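Local coordinates for protein gamma-glutamyltranspeptidase (Klebsiella pneumoniae subsp. pneumoniae, PDB 5HFT) that catalyses the conversion of oxamate to oxalate in the uric acid degradation pathway, and belongs to the gamma-glutamyltransferase family of Ntn hydrolases, at residues F95-Y98 / G102-L105; I164-H167 / L171-G174. One frame throughout, in Å; residues are numbered along the deposited sequence.

Contact 1 of 2, residues F95-Y98 / G102-L105; sequences FTRY and GVPL
Arg97 O receives the backbone N-H of Val103 at 3.2 Å, and the same oxygen has Val103 CB and CG2 packed beside it, each 3.5 Å away. The bond is bent, with an angle of 139° at the hydrogen. The N-H comes in from above the carbonyl plane, tilted by 35°, and so misses the lone-pair directions. Alongside it runs a second, weak bond from Gly102 N to Tyr98 O. In Val103, CG1 is turned anti to the backbone N, which leaves CG2 beside that N and therefore next to the carbonyl of Arg97. The arginine side chain extends from the turn to the loop beyond, where its NH2 is hydrogen-bonded to Pro112 O.

The other half of the contact is carried by the Tyr98 ring. Leu105 CD1 sits 4.0 Å from the centroid, over the centre of one face. It lies only 9° off the ring normal, a CH-pi contact. Val103 O borders the ring roughly in its plane, 3.2 Å from Tyr98 CD1. Leu105 CB packs against Tyr98 CE1 at 3.8 Å. The hydroxyl of Tyr98 has a weak hydrogen bond to Arg75 NH1.

Within the helix, residues 95-98 form a wider, pi-type turn. The chain then turns out of helix 88-101 at Gly102, which has positive phi, and Pro104 N-caps the next helix. The contact thus belongs to a short helix-to-helix connection, in which helix 88-101 gives way to helix 105-110 within a few residues.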
loop_
_atom_site.group_PDB
_atom_site.type_symbol
_atom_site.label_atom_id
_atom_site.label_comp_id
_atom_site.label_asym_id
_atom_site.label_seq_id
_atom_site.Cartn_x
_atom_site.Cartn_y
_atom_site.Cartn_z
ATOM N N PHE C 95 3.669 2.578 -17.894
ATOM C CA PHE C 95 4.791 3.434 -18.277
ATOM C C PHE C 95 4.874 3.578 -19.787
ATOM O O PHE C 95 4.987 4.689 -20.314
ATOM C CB PHE C 95 6.099 2.864 -17.729
ATOM C CG PHE C 95 7.334 3.498 -18.313
ATOM C CD1 PHE C 95 7.822 4.693 -17.810
ATOM C CD2 PHE C 95 8.009 2.894 -19.363
ATOM C CE1 PHE C 95 8.943 5.267 -18.339
ATOM C CE2 PHE C 95 9.125 3.467 -19.897
ATOM C CZ PHE C 95 9.599 4.651 -19.383
ATOM N N THR C 96 4.871 2.454 -20.501
ATOM C CA THR C 96 5.048 2.524 -21.943
ATOM C C THR C 96 3.835 3.168 -22.616
ATOM O O THR C 96 3.993 3.969 -23.541
ATOM C CB THR C 96 5.358 1.132 -22.506
ATOM O OG1 THR C 96 5.649 1.241 -23.902
ATOM C CG2 THR C 96 4.208 0.201 -22.349
ATOM N N ARG C 97 2.619 2.870 -22.150
ATOM C CA ARG C 97 1.431 3.487 -22.739
ATOM C C ARG C 97 1.378 4.982 -22.451
ATOM O O ARG C 97 1.325 5.801 -23.375
ATOM C CB ARG C 97 0.166 2.805 -22.222
ATOM C CG ARG C 97 -0.376 1.758 -23.166
ATOM C CD ARG C 97 -0.949 0.628 -22.368
ATOM N NE ARG C 97 -1.473 -0.443 -23.200
ATOM C CZ ARG C 97 -1.929 -1.591 -22.703
ATOM N NH1 ARG C 97 -1.907 -1.807 -21.389
ATOM N NH2 ARG C 97 -2.397 -2.529 -23.512
ATOM N N TYR C 98 1.372 5.364 -21.172
ATOM C CA TYR C 98 1.192 6.775 -20.848
ATOM C C TYR C 98 2.418 7.591 -21.231
ATOM O O TYR C 98 2.334 8.528 -22.036
ATOM C CB TYR C 98 0.864 6.957 -19.365
ATOM C CG TYR C 98 0.683 8.415 -19.004
ATOM C CD1 TYR C 98 -0.359 9.172 -19.545
ATOM C CD2 TYR C 98 1.544 9.033 -18.127
ATOM C CE1 TYR C 98 -0.525 10.510 -19.221
ATOM C CE2 TYR C 98 1.393 10.371 -17.798
ATOM C CZ TYR C 98 0.361 11.109 -18.344
ATOM O OH TYR C 98 0.238 12.438 -17.988
ATOM N N GLY C 102 2.065 8.459 -25.265
ATOM C CA GLY C 102 1.112 9.561 -25.222
ATOM C C GLY C 102 -0.346 9.184 -25.030
ATOM O O GLY C 102 -1.199 10.079 -25.029
ATOM N N VAL C 103 -0.658 7.905 -24.824
ATOM C CA VAL C 103 -2.026 7.449 -24.530
ATOM C C VAL C 103 -2.557 8.186 -23.307
ATOM O O VAL C 103 -1.829 8.323 -22.303
ATOM C CB VAL C 103 -2.034 5.928 -24.292
ATOM C CG1 VAL C 103 -3.443 5.426 -23.997
ATOM C CG2 VAL C 103 -1.406 5.189 -25.476
ATOM N N PRO C 104 -3.797 8.673 -23.311
ATOM C CA PRO C 104 -4.287 9.427 -22.152
ATOM C C PRO C 104 -4.247 8.577 -20.889
ATOM O O PRO C 104 -4.359 7.348 -20.941
ATOM C CB PRO C 104 -5.725 9.793 -22.538
ATOM C CG PRO C 104 -5.815 9.627 -24.011
ATOM C CD PRO C 104 -4.726 8.707 -24.454
ATOM N N LEU C 105 -4.080 9.251 -19.744
ATOM C CA LEU C 105 -3.792 8.548 -18.497
ATOM C C LEU C 105 -4.834 7.480 -18.208
ATOM O O LEU C 105 -4.495 6.318 -17.980
ATOM C CB LEU C 105 -3.728 9.528 -17.325
ATOM C CG LEU C 105 -3.416 8.878 -15.963
ATOM C CD1 LEU C 105 -2.025 8.240 -15.949
ATOM C CD2 LEU C 105 -3.527 9.889 -14.836
#

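Contact 2 of 2, residues I164-H167 / L171-G174; sequences IVRH and LLEG
The His167 ring and the Glu173 carboxylate lie nearly in one plane, 19° apart, and meet at the ring edge, where NE2 donates to Glu173 OE2 at 2.8 Å and 163°. The oxygen is approached nearly along its C-O axis. Leu171 O occupies another part of the same edge, 3.5 Å from His167 CD2, and one ring face carries Val165 CG1, offset toward the rim. Glu173 reaches the imidazole because its CG is anti to the backbone N (chi1 -166°) and the chain stays extended beyond it.

The backbones form an antiparallel pair. Val165 and Glu173 exchange two hydrogen bonds, Val165 N to Glu173 O at 2.8 Å and Glu173 N to Val165 O at 2.9 Å; a weak third runs from His167 N to Leu171 O. On the sheet face opposite Val165 and Glu173, Leu172 CD2 packs against Arg166 CB at 3.6 Å.

This beta hairpin continues the sheet through Ile164 and Arg166, bonded to Val78 and Val76 of strand 76-82, and through Leu172 and Gly174, paired antiparallel with a strand of the neighbouring chain. Ile164 and Leu172 pack on Val7 of strand 2-7, while Val165 and Glu173 face helix 105-110.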
loop_
_atom_site.group_PDB
_atom_site.type_symbol
_atom_site.label_atom_id
_atom_site.label_comp_id
_atom_site.label_asym_id
_atom_site.label_seq_id
_atom_site.Cartn_x
_atom_site.Cartn_y
_atom_site.Cartn_z
ATOM N N ILE C 164 -2.217 9.627 -10.349
ATOM C CA ILE C 164 -2.472 11.058 -10.458
ATOM C C ILE C 164 -1.312 11.652 -11.224
ATOM O O ILE C 164 -0.155 11.306 -10.968
ATOM C CB ILE C 164 -2.617 11.769 -9.095
ATOM C CG1 ILE C 164 -3.686 11.108 -8.228
ATOM C CG2 ILE C 164 -2.871 13.271 -9.297
ATOM C CD1 ILE C 164 -3.831 11.755 -6.891
ATOM N N VAL C 165 -1.617 12.499 -12.189
ATOM C CA VAL C 165 -0.610 13.294 -12.870
ATOM C C VAL C 165 -0.893 14.748 -12.547
ATOM O O VAL C 165 -2.042 15.196 -12.641
ATOM C CB VAL C 165 -0.608 13.034 -14.385
ATOM C CG1 VAL C 165 0.463 13.885 -15.096
ATOM C CG2 VAL C 165 -0.371 11.548 -14.630
ATOM N N ARG C 166 0.134 15.450 -12.085
ATOM C CA ARG C 166 0.113 16.899 -11.953
ATOM C C ARG C 166 0.892 17.514 -13.114
ATOM O O ARG C 166 2.050 17.162 -13.349
ATOM C CB ARG C 166 0.694 17.352 -10.612
ATOM C CG ARG C 166 0.957 18.842 -10.625
ATOM C CD ARG C 166 1.483 19.428 -9.326
ATOM N NE ARG C 166 1.638 20.876 -9.479
ATOM C CZ ARG C 166 0.653 21.752 -9.297
ATOM N NH1 ARG C 166 -0.559 21.317 -8.939
ATOM N NH2 ARG C 166 0.874 23.057 -9.471
ATOM N N HIS C 167 0.278 18.357 -13.815
ATOM C CA HIS C 167 0.719 19.122 -14.983
ATOM C C HIS C 167 1.230 20.494 -14.552
ATOM O O HIS C 167 0.661 21.105 -13.633
ATOM C CB HIS C 167 -0.436 19.309 -15.971
ATOM C CG HIS C 167 -0.971 18.024 -16.520
ATOM N ND1 HIS C 167 -0.432 17.406 -17.627
ATOM C CD2 HIS C 167 -1.990 17.235 -16.108
ATOM C CE1 HIS C 167 -1.099 16.296 -17.879
ATOM N NE2 HIS C 167 -2.055 16.174 -16.976
ATOM N N LEU C 171 -3.286 21.845 -13.317
ATOM C CA LEU C 171 -4.420 20.939 -13.465
ATOM C C LEU C 171 -4.039 19.537 -12.979
ATOM O O LEU C 171 -2.920 19.060 -13.211
ATOM C CB LEU C 171 -4.858 20.881 -14.928
ATOM C CG LEU C 171 -5.558 22.138 -15.503
ATOM C CD1 LEU C 171 -6.513 21.830 -16.672
ATOM C CD2 LEU C 171 -6.223 23.047 -14.446
ATOM N N LEU C 172 -4.973 18.879 -12.289
ATOM C CA LEU C 172 -4.750 17.596 -11.624
ATOM C C LEU C 172 -5.608 16.514 -12.253
ATOM O O LEU C 172 -6.818 16.684 -12.412
ATOM C CB LEU C 172 -5.050 17.685 -10.131
ATOM C CG LEU C 172 -3.961 18.467 -9.406
ATOM C CD1 LEU C 172 -4.395 18.840 -8.013
ATOM C CD2 LEU C 172 -2.712 17.655 -9.403
ATOM N N GLU C 173 -4.984 15.403 -12.600
ATOM C CA GLU C 173 -5.636 14.297 -13.287
ATOM C C GLU C 173 -5.557 13.037 -12.431
ATOM O O GLU C 173 -4.462 12.564 -12.136
ATOM C CB GLU C 173 -4.950 14.090 -14.633
ATOM C CG GLU C 173 -5.643 13.232 -15.649
ATOM C CD GLU C 173 -5.000 13.409 -16.999
ATOM O OE1 GLU C 173 -5.214 12.580 -17.914
ATOM O OE2 GLU C 173 -4.247 14.397 -17.120
ATOM N N GLY C 174 -6.698 12.484 -12.047
ATOM C CA GLY C 174 -6.755 11.206 -11.355
ATOM C C GLY C 174 -7.400 10.167 -12.255
ATOM O O GLY C 174 -8.314 10.485 -13.003
#

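In the fold
Along the chain the two contacts follow in series. Contact 1 closes first, bringing the end of helix 88-101 onto the loop that leads into helix 105-110, with three residues between its segments. Contact 2 closes much later, where strand 160-166 turns back into strand 172-175, again across three residues. Neither encloses or crosses the other, yet their centres lie about 13 Å apart and their side chains touch: Leu105 CD2 is 3.6 Å from Val165 CG2, Leu105 CB also packs against Glu173 OE1, and the Tyr98 hydroxyl approaches Val165 and His167. The helical connection thus lies against one face of the hairpin, joining the helix layer to the sheet.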